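Long-range contacts in EmGH1 (Erythrobacter marinus, PDB 5Z87), which probably works as a family 3 glycoside hydrolase, cleaving beta-glucosidic bonds such as that of cellobiose: residues 126-131 with 176-181; 229-234 with 309-314; 294-299 with 338-343; 313-318 with 345-350. One frame throughout, in Å; residues are numbered along the deposited sequence.

Interaction 1: 126-131 with 176-181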
loop_
_atom_site.group_PDB
_atom_site.type_symbol
_atom_site.label_atom_id
_atom_site.label_comp_id
_atom_site.label_asym_id
_atom_site.label_seq_id
_atom_site.Cartn_x
_atom_site.Cartn_y
_atom_site.Cartn_z
ATOM N N PHE A 126 -38.597 7.568 -3.766
ATOM C CA PHE A 126 -37.380 8.372 -3.824
ATOM C C PHE A 126 -36.907 8.387 -5.272
ATOM O O PHE A 126 -36.978 7.374 -5.971
ATOM C CB PHE A 126 -36.276 7.808 -2.915
ATOM C CG PHE A 126 -36.192 8.481 -1.560
ATOM C CD1 PHE A 126 -36.081 9.859 -1.450
ATOM C CD2 PHE A 126 -36.238 7.731 -0.394
ATOM C CE1 PHE A 126 -36.016 10.474 -0.198
ATOM C CE2 PHE A 126 -36.169 8.347 0.867
ATOM C CZ PHE A 126 -36.058 9.712 0.959
ATOM N N VAL A 127 -36.480 9.549 -5.740
ATOM C CA VAL A 127 -35.949 9.709 -7.088
ATOM C C VAL A 127 -34.497 10.126 -6.905
ATOM O O VAL A 127 -34.216 11.287 -6.580
ATOM C CB VAL A 127 -36.735 10.740 -7.909
ATOM C CG1 VAL A 127 -36.125 10.902 -9.304
ATOM C CG2 VAL A 127 -38.197 10.324 -8.007
ATOM N N PHE A 128 -33.574 9.184 -7.088
ATOM C CA PHE A 128 -32.167 9.400 -6.753
ATOM C C PHE A 128 -31.403 9.823 -8.000
ATOM O O PHE A 128 -31.484 9.156 -9.040
ATOM C CB PHE A 128 -31.535 8.131 -6.164
ATOM C CG PHE A 128 -31.994 7.798 -4.773
ATOM C CD1 PHE A 128 -31.707 8.644 -3.713
ATOM C CD2 PHE A 128 -32.689 6.621 -4.519
ATOM C CE1 PHE A 128 -32.114 8.341 -2.417
ATOM C CE2 PHE A 128 -33.088 6.302 -3.232
ATOM C CZ PHE A 128 -32.812 7.182 -2.174
ATOM N N GLU A 129 -30.663 10.921 -7.900
ATOM C CA GLU A 129 -29.794 11.363 -8.987
ATOM C C GLU A 129 -28.377 11.525 -8.443
ATOM O O GLU A 129 -28.135 11.357 -7.247
ATOM C CB GLU A 129 -30.320 12.657 -9.620
ATOM C CG GLU A 129 -31.743 12.514 -10.209
ATOM C CD GLU A 129 -31.775 11.733 -11.506
ATOM O OE1 GLU A 129 -32.882 11.340 -11.938
ATOM O OE2 GLU A 129 -30.695 11.497 -12.103
ATOM N N GLU A 130 -27.427 11.823 -9.327
ATOM C CA GLU A 130 -26.046 12.096 -8.937
ATOM C C GLU A 130 -25.828 13.600 -8.923
ATOM O O GLU A 130 -26.244 14.294 -9.852
ATOM C CB GLU A 130 -25.044 11.441 -9.891
ATOM C CG GLU A 130 -25.229 9.961 -10.069
ATOM C CD GLU A 130 -24.689 9.146 -8.901
ATOM O OE1 GLU A 130 -24.828 7.902 -8.944
ATOM O OE2 GLU A 130 -24.128 9.741 -7.953
ATOM N N CYS A 131 -25.176 14.094 -7.872
ATOM C CA CYS A 131 -24.930 15.516 -7.658
ATOM C C CYS A 131 -23.488 15.766 -7.234
ATOM O O CYS A 131 -23.227 16.531 -6.312
ATOM C CB CYS A 131 -25.870 16.074 -6.597
ATOM S SG CYS A 131 -27.614 16.106 -7.107
ATOM N N GLY A 176 -33.401 13.005 -3.621
ATOM C CA GLY A 176 -32.248 12.406 -2.967
ATOM C C GLY A 176 -31.129 12.198 -3.958
ATOM O O GLY A 176 -31.366 12.012 -5.158
ATOM N N CYS A 177 -29.894 12.243 -3.461
ATOM C CA CYS A 177 -28.747 11.989 -4.320
ATOM C C CYS A 177 -27.752 11.066 -3.635
ATOM O O CYS A 177 -27.718 10.936 -2.406
ATOM C CB CYS A 177 -28.040 13.287 -4.742
ATOM S SG CYS A 177 -27.328 14.187 -3.371
ATOM N N PHE A 178 -26.942 10.426 -4.476
ATOM C CA PHE A 178 -25.852 9.564 -4.038
ATOM C C PHE A 178 -24.552 10.373 -3.998
ATOM O O PHE A 178 -23.595 10.123 -4.725
ATOM C CB PHE A 178 -25.739 8.361 -4.967
ATOM C CG PHE A 178 -26.966 7.476 -4.994
ATOM C CD1 PHE A 178 -27.794 7.363 -3.877
ATOM C CD2 PHE A 178 -27.273 6.732 -6.138
ATOM C CE1 PHE A 178 -28.904 6.533 -3.900
ATOM C CE2 PHE A 178 -28.387 5.895 -6.175
ATOM C CZ PHE A 178 -29.198 5.785 -5.049
ATOM N N SER A 179 -24.572 11.393 -3.148
ATOM C CA SER A 179 -23.516 12.387 -3.008
ATOM C C SER A 179 -23.635 12.977 -1.622
ATOM O O SER A 179 -24.724 12.949 -1.037
ATOM C CB SER A 179 -23.645 13.505 -4.065
ATOM O OG SER A 179 -23.523 12.993 -5.380
ATOM N N PRO A 180 -22.543 13.525 -1.061
ATOM C CA PRO A 180 -21.191 13.628 -1.618
ATOM C C PRO A 180 -20.337 12.366 -1.442
ATOM O O PRO A 180 -20.594 11.523 -0.588
ATOM C CB PRO A 180 -20.581 14.775 -0.818
ATOM C CG PRO A 180 -21.210 14.618 0.557
ATOM C CD PRO A 180 -22.627 14.125 0.284
ATOM N N ASN A 181 -19.315 12.256 -2.279
ATOM C CA ASN A 181 -18.244 11.290 -2.083
ATOM C C ASN A 181 -17.302 11.880 -1.046
ATOM O O ASN A 181 -16.670 12.911 -1.291
ATOM C CB ASN A 181 -17.550 11.031 -3.417
ATOM C CG ASN A 181 -16.356 10.079 -3.308
ATOM O OD1 ASN A 181 -15.534 10.168 -2.389
ATOM N ND2 ASN A 181 -16.248 9.173 -4.277
HETATM O O HOH W 1 -22.551 11.711 -7.278
#
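F128 and F178 lay their rings together in an offset stack, with centroids 4.7 Å apart and planes tilted by 26°. CE1 of F178 lies over one face of the F128 ring, toward its rim, while CB of F128 sits over the F178 ring, 3.9 Å from its centroid. With CG of F128 anti to the carbonyl carbon (chi1 -72°), that ring turns its edge to the peptide joining G176 and C177; a CB on G176 would run into its CE1. An alanine in place of F128 takes away the ring stacked on F178, and would probably leave that face of F178 less covered and its rotation less fixed. The backbones carrying these rings, 126-129 and 176-177, run as neighbouring parallel strands of the TIM barrel: E129 N donates to G176 O (3.0 Å), and F178 N donates to E129 O (3.2 Å). Past the strand ends, C131 N reaches OG of S179 (3.2 Å). On the pocket side, OE1 of E130 lies in plane at the edge of the F178 ring and is hydrogen-bonded to Y93 and to a bound dithiothreitol. A water donates to OE2 of E130 (2.6 Å) and also bonds OG of S179. SG of C131 packs on CB of C177 (3.7 Å), which points to the face opposite F128.

Interaction 2: 229-234 with 309-314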
loop_
_atom_site.group_PDB
_atom_site.type_symbol
_atom_site.label_atom_id
_atom_site.label_comp_id
_atom_site.label_asym_id
_atom_site.label_seq_id
_atom_site.Cartn_x
_atom_site.Cartn_y
_atom_site.Cartn_z
ATOM N N ALA A 229 -32.143 14.933 -0.094
ATOM C CA ALA A 229 -31.365 14.102 0.818
ATOM C C ALA A 229 -29.995 13.757 0.230
ATOM O O ALA A 229 -29.867 13.445 -0.962
ATOM C CB ALA A 229 -32.131 12.816 1.144
ATOM N N THR A 230 -28.972 13.817 1.075
ATOM C CA THR A 230 -27.636 13.324 0.746
ATOM C C THR A 230 -27.504 11.863 1.157
ATOM O O THR A 230 -28.066 11.438 2.171
ATOM C CB THR A 230 -26.552 14.134 1.467
ATOM O OG1 THR A 230 -26.824 14.153 2.875
ATOM C CG2 THR A 230 -26.509 15.555 0.963
ATOM N N SER A 231 -26.750 11.097 0.369
ATOM C CA SER A 231 -26.296 9.759 0.752
ATOM C C SER A 231 -24.766 9.761 0.717
ATOM O O SER A 231 -24.154 9.506 -0.322
ATOM C CB SER A 231 -26.873 8.677 -0.167
ATOM O OG SER A 231 -28.209 8.977 -0.524
ATOM N N VAL A 232 -24.138 10.039 1.857
ATOM C CA VAL A 232 -22.684 10.153 1.876
ATOM C C VAL A 232 -22.064 8.788 1.604
ATOM O O VAL A 232 -22.535 7.755 2.104
ATOM C CB VAL A 232 -22.216 10.752 3.211
ATOM C CG1 VAL A 232 -22.669 12.203 3.305
ATOM C CG2 VAL A 232 -22.796 9.954 4.377
ATOM N N LYS A 233 -21.020 8.770 0.774
ATOM C CA LYS A 233 -20.445 7.532 0.273
ATOM C C LYS A 233 -18.931 7.705 0.199
ATOM O O LYS A 233 -18.432 8.834 0.229
ATOM C CB LYS A 233 -21.051 7.180 -1.089
ATOM C CG LYS A 233 -20.762 8.217 -2.161
ATOM C CD LYS A 233 -21.380 7.844 -3.488
ATOM C CE LYS A 233 -20.771 8.685 -4.618
ATOM N NZ LYS A 233 -21.567 8.621 -5.902
ATOM N N HIS A 234 -18.178 6.595 0.128
ATOM C CA HIS A 234 -18.643 5.216 0.235
ATOM C C HIS A 234 -18.137 4.571 1.524
ATOM O O HIS A 234 -16.934 4.420 1.697
ATOM C CB HIS A 234 -18.175 4.398 -0.966
ATOM C CG HIS A 234 -18.404 5.060 -2.288
ATOM N ND1 HIS A 234 -17.663 6.142 -2.720
ATOM C CD2 HIS A 234 -19.270 4.771 -3.291
ATOM C CE1 HIS A 234 -18.069 6.494 -3.928
ATOM N NE2 HIS A 234 -19.037 5.674 -4.300
ATOM N N TYR A 309 -31.248 6.207 6.291
ATOM C CA TYR A 309 -31.189 4.980 5.517
ATOM C C TYR A 309 -29.764 4.699 5.046
ATOM O O TYR A 309 -28.970 5.611 4.791
ATOM C CB TYR A 309 -32.133 5.044 4.301
ATOM C CG TYR A 309 -31.766 6.106 3.292
ATOM C CD1 TYR A 309 -30.867 5.835 2.256
ATOM C CD2 TYR A 309 -32.315 7.380 3.369
ATOM C CE1 TYR A 309 -30.528 6.804 1.330
ATOM C CE2 TYR A 309 -31.975 8.364 2.448
ATOM C CZ TYR A 309 -31.078 8.068 1.430
ATOM O OH TYR A 309 -30.721 9.034 0.516
ATOM N N VAL A 310 -29.456 3.413 4.937
ATOM C CA VAL A 310 -28.255 2.933 4.284
ATOM C C VAL A 310 -28.677 2.362 2.940
ATOM O O VAL A 310 -29.490 1.427 2.878
ATOM C CB VAL A 310 -27.525 1.881 5.132
ATOM C CG1 VAL A 310 -26.429 1.220 4.306
ATOM C CG2 VAL A 310 -26.952 2.513 6.379
ATOM N N VAL A 311 -28.148 2.923 1.872
ATOM C CA VAL A 311 -28.398 2.410 0.527
ATOM C C VAL A 311 -27.154 1.670 0.059
ATOM O O VAL A 311 -26.021 2.053 0.382
ATOM C CB VAL A 311 -28.796 3.535 -0.452
ATOM C CG1 VAL A 311 -27.748 4.658 -0.462
ATOM C CG2 VAL A 311 -29.032 2.983 -1.839
ATOM N N SER A 312 -27.364 0.565 -0.642
ATOM C CA SER A 312 -26.245 -0.143 -1.222
ATOM C C SER A 312 -25.690 0.633 -2.409
ATOM O O SER A 312 -26.389 1.423 -3.052
ATOM C CB SER A 312 -26.674 -1.534 -1.685
ATOM O OG SER A 312 -27.266 -1.457 -2.972
ATOM N N ASP A 313 -24.416 0.395 -2.703
ATOM C CA ASP A 313 -23.912 0.746 -4.021
ATOM C C ASP A 313 -24.424 -0.267 -5.056
ATOM O O ASP A 313 -24.949 -1.336 -4.716
ATOM C CB ASP A 313 -22.387 0.822 -3.999
ATOM C CG ASP A 313 -21.826 1.725 -5.095
ATOM O OD1 ASP A 313 -22.527 1.927 -6.112
ATOM O OD2 ASP A 313 -20.700 2.238 -4.923
ATOM N N TRP A 314 -24.255 0.078 -6.338
ATOM C CA TRP A 314 -24.960 -0.626 -7.403
ATOM C C TRP A 314 -24.682 -2.124 -7.375
ATOM O O TRP A 314 -23.545 -2.563 -7.569
ATOM C CB TRP A 314 -24.609 -0.055 -8.778
ATOM C CG TRP A 314 -25.369 -0.802 -9.836
ATOM C CD1 TRP A 314 -24.921 -1.866 -10.570
ATOM C CD2 TRP A 314 -26.735 -0.594 -10.228
ATOM N NE1 TRP A 314 -25.910 -2.312 -11.406
ATOM C CE2 TRP A 314 -27.031 -1.549 -11.224
ATOM C CE3 TRP A 314 -27.725 0.319 -9.850
ATOM C CZ2 TRP A 314 -28.279 -1.629 -11.838
ATOM C CZ3 TRP A 314 -28.962 0.243 -10.464
ATOM C CH2 TRP A 314 -29.231 -0.728 -11.446
#
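Inside the barrel of the family 3 N-terminal domain, S231 of strand 229-235 meets Y309 of strand 309-311. Strand 276-279 lies between the two in the sheet, so the backbones do not pair: the axes of 229-234 and 309-311 approach to 8.3 Å at 53°, and the two meet through side chains. The hydroxyl of Y309 donates to OG of S231 across 2.7 Å, and that oxygen is itself hydrogen-bonded to C177 O of the neighbouring strand 176-177, which makes a short polar relay within a buried interior. Y309 CG stands between the backbone N and the carbonyl carbon (chi1 64°), and from there the ring presents its edge to the serine. A phenylalanine in place of Y309 would probably leave OG of S231 without this donor in a buried setting. CG1 of V311 lies 4.1 Å from CB of S231 and in plane at the edge of the Y309 ring. As in other TIM barrels, the C-terminal ends of the strands open into the ligand pocket, here occupied by dithiothreitol. There CD2 of H234 comes within 3.3 Å of OD2 of D313, near the plane of the imidazole, ring and carboxylate being 18° apart. ND1 of H234 is hydrogen-bonded to D183 and NE2 to the dithiothreitol. A cis peptide joins H234 to K233, whose CG lies over the centre of the imidazole, 3.6 Å above its plane.

Interaction 3: 294-299 with 338-343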
loop_
_atom_site.group_PDB
_atom_site.type_symbol
_atom_site.label_atom_id
_atom_site.label_comp_id
_atom_site.label_asym_id
_atom_site.label_seq_id
_atom_site.Cartn_x
_atom_site.Cartn_y
_atom_site.Cartn_z
ATOM N N HIS A 294 -20.158 -4.448 12.197
ATOM C CA HIS A 294 -19.458 -3.476 13.032
ATOM C C HIS A 294 -19.579 -2.061 12.470
ATOM O O HIS A 294 -19.849 -1.104 13.205
ATOM C CB HIS A 294 -17.985 -3.871 13.159
ATOM C CG HIS A 294 -17.112 -2.781 13.703
ATOM N ND1 HIS A 294 -17.158 -2.380 15.022
ATOM C CD2 HIS A 294 -16.179 -2.003 13.103
ATOM C CE1 HIS A 294 -16.286 -1.405 15.212
ATOM N NE2 HIS A 294 -15.678 -1.158 14.064
ATOM N N LEU A 295 -19.376 -1.911 11.160
ATOM C CA LEU A 295 -19.434 -0.588 10.543
ATOM C C LEU A 295 -20.876 -0.094 10.418
ATOM O O LEU A 295 -21.206 1.010 10.867
ATOM C CB LEU A 295 -18.761 -0.644 9.168
ATOM C CG LEU A 295 -17.843 0.483 8.695
ATOM C CD1 LEU A 295 -17.071 1.089 9.853
ATOM C CD2 LEU A 295 -16.882 -0.040 7.610
ATOM N N LEU A 296 -21.748 -0.900 9.796
ATOM C CA LEU A 296 -23.113 -0.492 9.470
ATOM C C LEU A 296 -24.049 -0.468 10.680
ATOM O O LEU A 296 -25.102 0.170 10.618
ATOM C CB LEU A 296 -23.693 -1.421 8.396
ATOM C CG LEU A 296 -23.013 -1.344 7.022
ATOM C CD1 LEU A 296 -23.626 -2.300 6.009
ATOM C CD2 LEU A 296 -23.063 0.081 6.493
ATOM N N ASN A 297 -23.700 -1.131 11.779
ATOM C CA ASN A 297 -24.567 -1.139 12.951
ATOM C C ASN A 297 -23.892 -0.570 14.190
ATOM O O ASN A 297 -24.372 0.426 14.742
ATOM C CB ASN A 297 -25.059 -2.558 13.240
ATOM C CG ASN A 297 -25.978 -2.603 14.451
ATOM O OD1 ASN A 297 -27.155 -2.273 14.345
ATOM N ND2 ASN A 297 -25.436 -2.978 15.609
ATOM N N ASP A 298 -22.805 -1.191 14.658
ATOM C CA ASP A 298 -22.205 -0.786 15.923
ATOM C C ASP A 298 -21.750 0.664 15.886
ATOM O O ASP A 298 -22.011 1.433 16.819
ATOM C CB ASP A 298 -21.032 -1.708 16.269
ATOM C CG ASP A 298 -21.455 -3.166 16.408
ATOM O OD1 ASP A 298 -22.635 -3.475 16.144
ATOM O OD2 ASP A 298 -20.600 -3.999 16.781
ATOM N N VAL A 299 -21.055 1.054 14.818
ATOM C CA VAL A 299 -20.571 2.426 14.708
ATOM C C VAL A 299 -21.687 3.360 14.251
ATOM O O VAL A 299 -21.940 4.400 14.868
ATOM C CB VAL A 299 -19.366 2.492 13.755
ATOM C CG1 VAL A 299 -19.118 3.923 13.326
ATOM C CG2 VAL A 299 -18.122 1.899 14.421
ATOM N N LEU A 338 -29.095 -7.212 4.835
ATOM C CA LEU A 338 -30.183 -6.640 5.624
ATOM C C LEU A 338 -29.866 -6.674 7.118
ATOM O O LEU A 338 -30.038 -5.669 7.823
ATOM C CB LEU A 338 -31.486 -7.382 5.321
ATOM C CG LEU A 338 -32.743 -6.675 5.801
ATOM C CD1 LEU A 338 -32.993 -5.459 4.939
ATOM C CD2 LEU A 338 -33.929 -7.648 5.761
ATOM N N ARG A 339 -29.379 -7.817 7.621
ATOM C CA ARG A 339 -29.054 -7.887 9.046
ATOM C C ARG A 339 -27.855 -7.023 9.386
ATOM O O ARG A 339 -27.778 -6.481 10.499
ATOM C CB ARG A 339 -28.781 -9.323 9.482
ATOM C CG ARG A 339 -29.690 -10.350 8.867
ATOM C CD ARG A 339 -30.615 -10.980 9.852
ATOM N NE ARG A 339 -29.907 -11.494 11.009
ATOM C CZ ARG A 339 -29.315 -12.678 11.048
ATOM N NH1 ARG A 339 -28.691 -13.069 12.156
ATOM N NH2 ARG A 339 -29.351 -13.465 9.982
ATOM N N ALA A 340 -26.906 -6.885 8.455
ATOM C CA ALA A 340 -25.780 -6.000 8.716
ATOM C C ALA A 340 -26.266 -4.576 8.891
ATOM O O ALA A 340 -25.782 -3.852 9.765
ATOM C CB ALA A 340 -24.748 -6.084 7.589
ATOM N N GLY A 341 -27.241 -4.162 8.079
ATOM C CA GLY A 341 -27.766 -2.822 8.199
ATOM C C GLY A 341 -27.919 -2.044 6.906
ATOM O O GLY A 341 -28.045 -0.817 6.946
ATOM N N VAL A 342 -27.899 -2.726 5.762
ATOM C CA VAL A 342 -28.288 -2.111 4.496
ATOM C C VAL A 342 -29.815 -2.111 4.405
ATOM O O VAL A 342 -30.446 -3.173 4.438
ATOM C CB VAL A 342 -27.680 -2.854 3.300
ATOM C CG1 VAL A 342 -28.127 -2.187 2.009
ATOM C CG2 VAL A 342 -26.148 -2.926 3.405
ATOM N N ASP A 343 -30.405 -0.925 4.252
ATOM C CA ASP A 343 -31.854 -0.762 4.285
ATOM C C ASP A 343 -32.496 -0.843 2.908
ATOM O O ASP A 343 -33.587 -1.405 2.779
ATOM C CB ASP A 343 -32.226 0.578 4.934
ATOM C CG ASP A 343 -31.697 0.706 6.338
ATOM O OD1 ASP A 343 -31.866 -0.266 7.114
ATOM O OD2 ASP A 343 -31.113 1.766 6.667
HETATM O O HOH W 2 -27.388 0.107 9.346
#
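L296 carries the contact between helix 293-303 and the end of helix 330-340, two helices of the TIM-barrel domain. Its CB lies 3.5 Å from the carbonyl O of A340, at the last turn of the second helix, and 4.3 Å from CA of G341. CG stands anti to the carbonyl carbon (chi1 -66°), and the chain then continues extended, which carries CD1 away from the backbone toward the other segment. At the tip, CD1 touches CG2 of V342 at 3.7 Å and lies a looser 4.3 Å from CB of A340, so a single methyl is shared by the last helical residue and the loop behind it. The neighbouring N297 contributes the flank of its side chain, with CB 3.8 Å from the same A340 oxygen, while its amide turns along its own helix to donate from ND2 to OD1 of D298. Between these contacts the chain turns out of the helix at G341, whose positive phi of 133° would press a CB against the preceding carbonyl; a CB there would also crowd O of L296. No direct hydrogen bond crosses between the segments. A wider pi-type turn spans 294-299, closed by V299 N donating to H294 O. The polar link across the contact is a water that donates both to L296 O, at 2.6 Å, and to G341 O, at 2.7 Å.

Interaction 4: 313-318 with 345-350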
loop_
_atom_site.group_PDB
_atom_site.type_symbol
_atom_site.label_atom_id
_atom_site.label_comp_id
_atom_site.label_asym_id
_atom_site.label_seq_id
_atom_site.Cartn_x
_atom_site.Cartn_y
_atom_site.Cartn_z
ATOM N N ASP A 313 -24.416 0.395 -2.703
ATOM C CA ASP A 313 -23.912 0.746 -4.021
ATOM C C ASP A 313 -24.424 -0.267 -5.056
ATOM O O ASP A 313 -24.949 -1.336 -4.716
ATOM C CB ASP A 313 -22.387 0.822 -3.999
ATOM C CG ASP A 313 -21.826 1.725 -5.095
ATOM O OD1 ASP A 313 -22.527 1.927 -6.112
ATOM O OD2 ASP A 313 -20.700 2.238 -4.923
ATOM N N TRP A 314 -24.255 0.078 -6.338
ATOM C CA TRP A 314 -24.960 -0.626 -7.403
ATOM C C TRP A 314 -24.682 -2.124 -7.375
ATOM O O TRP A 314 -23.545 -2.563 -7.569
ATOM C CB TRP A 314 -24.609 -0.055 -8.778
ATOM C CG TRP A 314 -25.369 -0.802 -9.836
ATOM C CD1 TRP A 314 -24.921 -1.866 -10.570
ATOM C CD2 TRP A 314 -26.735 -0.594 -10.228
ATOM N NE1 TRP A 314 -25.910 -2.312 -11.406
ATOM C CE2 TRP A 314 -27.031 -1.549 -11.224
ATOM C CE3 TRP A 314 -27.725 0.319 -9.850
ATOM C CZ2 TRP A 314 -28.279 -1.629 -11.838
ATOM C CZ3 TRP A 314 -28.962 0.243 -10.464
ATOM C CH2 TRP A 314 -29.231 -0.728 -11.446
ATOM N N ASP A 315 -25.745 -2.902 -7.150
ATOM C CA ASP A 315 -25.737 -4.366 -7.098
ATOM C C ASP A 315 -24.743 -4.930 -6.086
ATOM O O ASP A 315 -24.340 -6.082 -6.195
ATOM C CB ASP A 315 -25.480 -4.984 -8.477
ATOM C CG ASP A 315 -26.173 -6.329 -8.648
ATOM O OD1 ASP A 315 -27.198 -6.558 -7.976
ATOM O OD2 ASP A 315 -25.701 -7.162 -9.443
ATOM N N ASP A 316 -24.364 -4.175 -5.062
ATOM C CA ASP A 316 -23.324 -4.666 -4.171
ATOM C C ASP A 316 -23.817 -5.661 -3.127
ATOM O O ASP A 316 -22.980 -6.323 -2.502
ATOM C CB ASP A 316 -22.634 -3.501 -3.466
ATOM C CG ASP A 316 -21.417 -2.991 -4.226
ATOM O OD1 ASP A 316 -20.906 -3.699 -5.129
ATOM O OD2 ASP A 316 -20.976 -1.867 -3.916
ATOM N N VAL A 317 -25.133 -5.789 -2.908
ATOM C CA VAL A 317 -25.617 -6.817 -1.987
ATOM C C VAL A 317 -25.420 -8.195 -2.601
ATOM O O VAL A 317 -24.846 -9.091 -1.974
ATOM C CB VAL A 317 -27.091 -6.580 -1.587
ATOM C CG1 VAL A 317 -27.506 -7.603 -0.542
ATOM C CG2 VAL A 317 -27.288 -5.193 -0.994
ATOM N N ARG A 318 -25.867 -8.374 -3.849
ATOM C CA ARG A 318 -25.594 -9.612 -4.574
ATOM C C ARG A 318 -24.100 -9.942 -4.604
ATOM O O ARG A 318 -23.714 -11.111 -4.538
ATOM C CB ARG A 318 -26.128 -9.508 -6.004
ATOM C CG ARG A 318 -26.000 -10.811 -6.778
ATOM C CD ARG A 318 -26.238 -10.619 -8.263
ATOM N NE ARG A 318 -27.228 -9.577 -8.494
ATOM C CZ ARG A 318 -28.534 -9.799 -8.595
ATOM N NH1 ARG A 318 -29.014 -11.035 -8.500
ATOM N NH2 ARG A 318 -29.351 -8.786 -8.802
ATOM N N GLU A 345 -31.755 -1.555 -1.390
ATOM C CA GLU A 345 -30.832 -2.127 -2.348
ATOM C C GLU A 345 -30.925 -1.371 -3.670
ATOM O O GLU A 345 -31.981 -1.337 -4.309
ATOM C CB GLU A 345 -31.121 -3.608 -2.560
ATOM C CG GLU A 345 -30.334 -4.181 -3.695
ATOM C CD GLU A 345 -30.737 -5.588 -4.000
ATOM O OE1 GLU A 345 -29.841 -6.427 -4.225
ATOM O OE2 GLU A 345 -31.955 -5.861 -3.988
ATOM N N LEU A 346 -29.818 -0.760 -4.062
ATOM C CA LEU A 346 -29.681 -0.133 -5.368
ATOM C C LEU A 346 -29.273 -1.218 -6.355
ATOM O O LEU A 346 -28.127 -1.675 -6.357
ATOM C CB LEU A 346 -28.657 0.991 -5.294
ATOM C CG LEU A 346 -28.252 1.601 -6.625
ATOM C CD1 LEU A 346 -29.433 2.318 -7.265
ATOM C CD2 LEU A 346 -27.082 2.557 -6.390
ATOM N N ALA A 347 -30.223 -1.663 -7.179
ATOM C CA ALA A 347 -29.976 -2.760 -8.110
ATOM C C ALA A 347 -31.189 -3.008 -8.996
ATOM O O ALA A 347 -32.324 -2.732 -8.598
ATOM C CB ALA A 347 -29.619 -4.051 -7.361
ATOM N N ASN A 348 -30.956 -3.517 -10.200
ATOM C CA ASN A 348 -32.011 -4.084 -11.019
ATOM C C ASN A 348 -32.169 -5.550 -10.656
ATOM O O ASN A 348 -31.178 -6.268 -10.506
ATOM C CB ASN A 348 -31.693 -3.971 -12.509
ATOM C CG ASN A 348 -31.879 -2.585 -13.036
ATOM O OD1 ASN A 348 -32.497 -1.731 -12.393
ATOM N ND2 ASN A 348 -31.335 -2.338 -14.216
ATOM N N ASN A 349 -33.419 -5.991 -10.523
ATOM C CA ASN A 349 -33.706 -7.377 -10.179
ATOM C C ASN A 349 -32.866 -7.816 -8.980
ATOM O O ASN A 349 -32.147 -8.813 -9.022
ATOM C CB ASN A 349 -33.463 -8.279 -11.391
ATOM C CG ASN A 349 -33.931 -9.693 -11.168
ATOM O OD1 ASN A 349 -34.893 -9.929 -10.450
ATOM N ND2 ASN A 349 -33.244 -10.651 -11.781
ATOM N N GLY A 350 -32.931 -7.030 -7.915
ATOM C CA GLY A 350 -32.034 -7.215 -6.791
ATOM C C GLY A 350 -32.332 -8.460 -5.974
ATOM O O GLY A 350 -33.371 -9.114 -6.099
HETATM O O HOH W 3 -27.320 -6.318 -5.312
#
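OD1 of D315, which rests 3.5 Å from CB of A347, is gripped by three donors: NE and NH2 of R318, both on its syn side, and a water at 2.7 Å. R318 takes hold of the carboxylate side-on, NE reaching OD2 at 3.0 Å on its syn lone pair in a salt bridge. Segment 313-318 is the loop after strand 309-311 of the TIM-barrel domain and packs on short strand 345-346, which pairs with 64-65. The same water also donates to OE1 of E345 and accepts from R318 N; OD1 of D315 and OE1 of E345 are only 4.6 Å apart, so the water probably eases the approach of two like charges. Backbone N atoms of V351 and Y352 also hold the E345 carboxylate, at OE1 and OE2 respectively. The arginine chain, bent at chi3 (-34°), leaves NH2 able to donate also to N349 O, 2.8 Å away; this acceptor lies in the guanidinium plane, although the donor sits above the carbonyl plane. NH1 forms a salt bridge with E330. A type II turn from D313 to D316 exposes D315 N to L346 O, giving a nearly straight bond of 2.8 Å. Beside it the W314 indole, also in cation-pi contact with R67, takes CA of A347 over one face, 4.0 Å from the centroid of its six-membered ring. L346 crosses the indole at about a right angle, its CG near CE3. The N348 amide stands 83° from the indole plane; its OD1, hydrogen-bonded to R67 N, approaches CH2 of W314 to 3.5 Å.

How the interactions relate
All four contacts lie within the N-terminal TIM-barrel domain. Interactions 1 and 2 have centres about 8 Å apart and share one parallel sheet, in which strands 176-177 and 229-235 are neighbours; interaction 1 closes along the chain before interaction 2 opens. Interaction 4, centred about 12 Å from interaction 2, shares D313 and W314 with it and leads from strand 309-311 into the loop beside strand 345-346. Interaction 3 sits farther out, its centre about 13 Å from that of interaction 2 and 21 Å from that of interaction 1; its segments alternate with those of interaction 2, and V310 O probably accepts a hydrogen bond from D343 N. Interactions 1, 2 and 4 contribute residues to one ligand pocket, whereas interaction 3 joins outer helices.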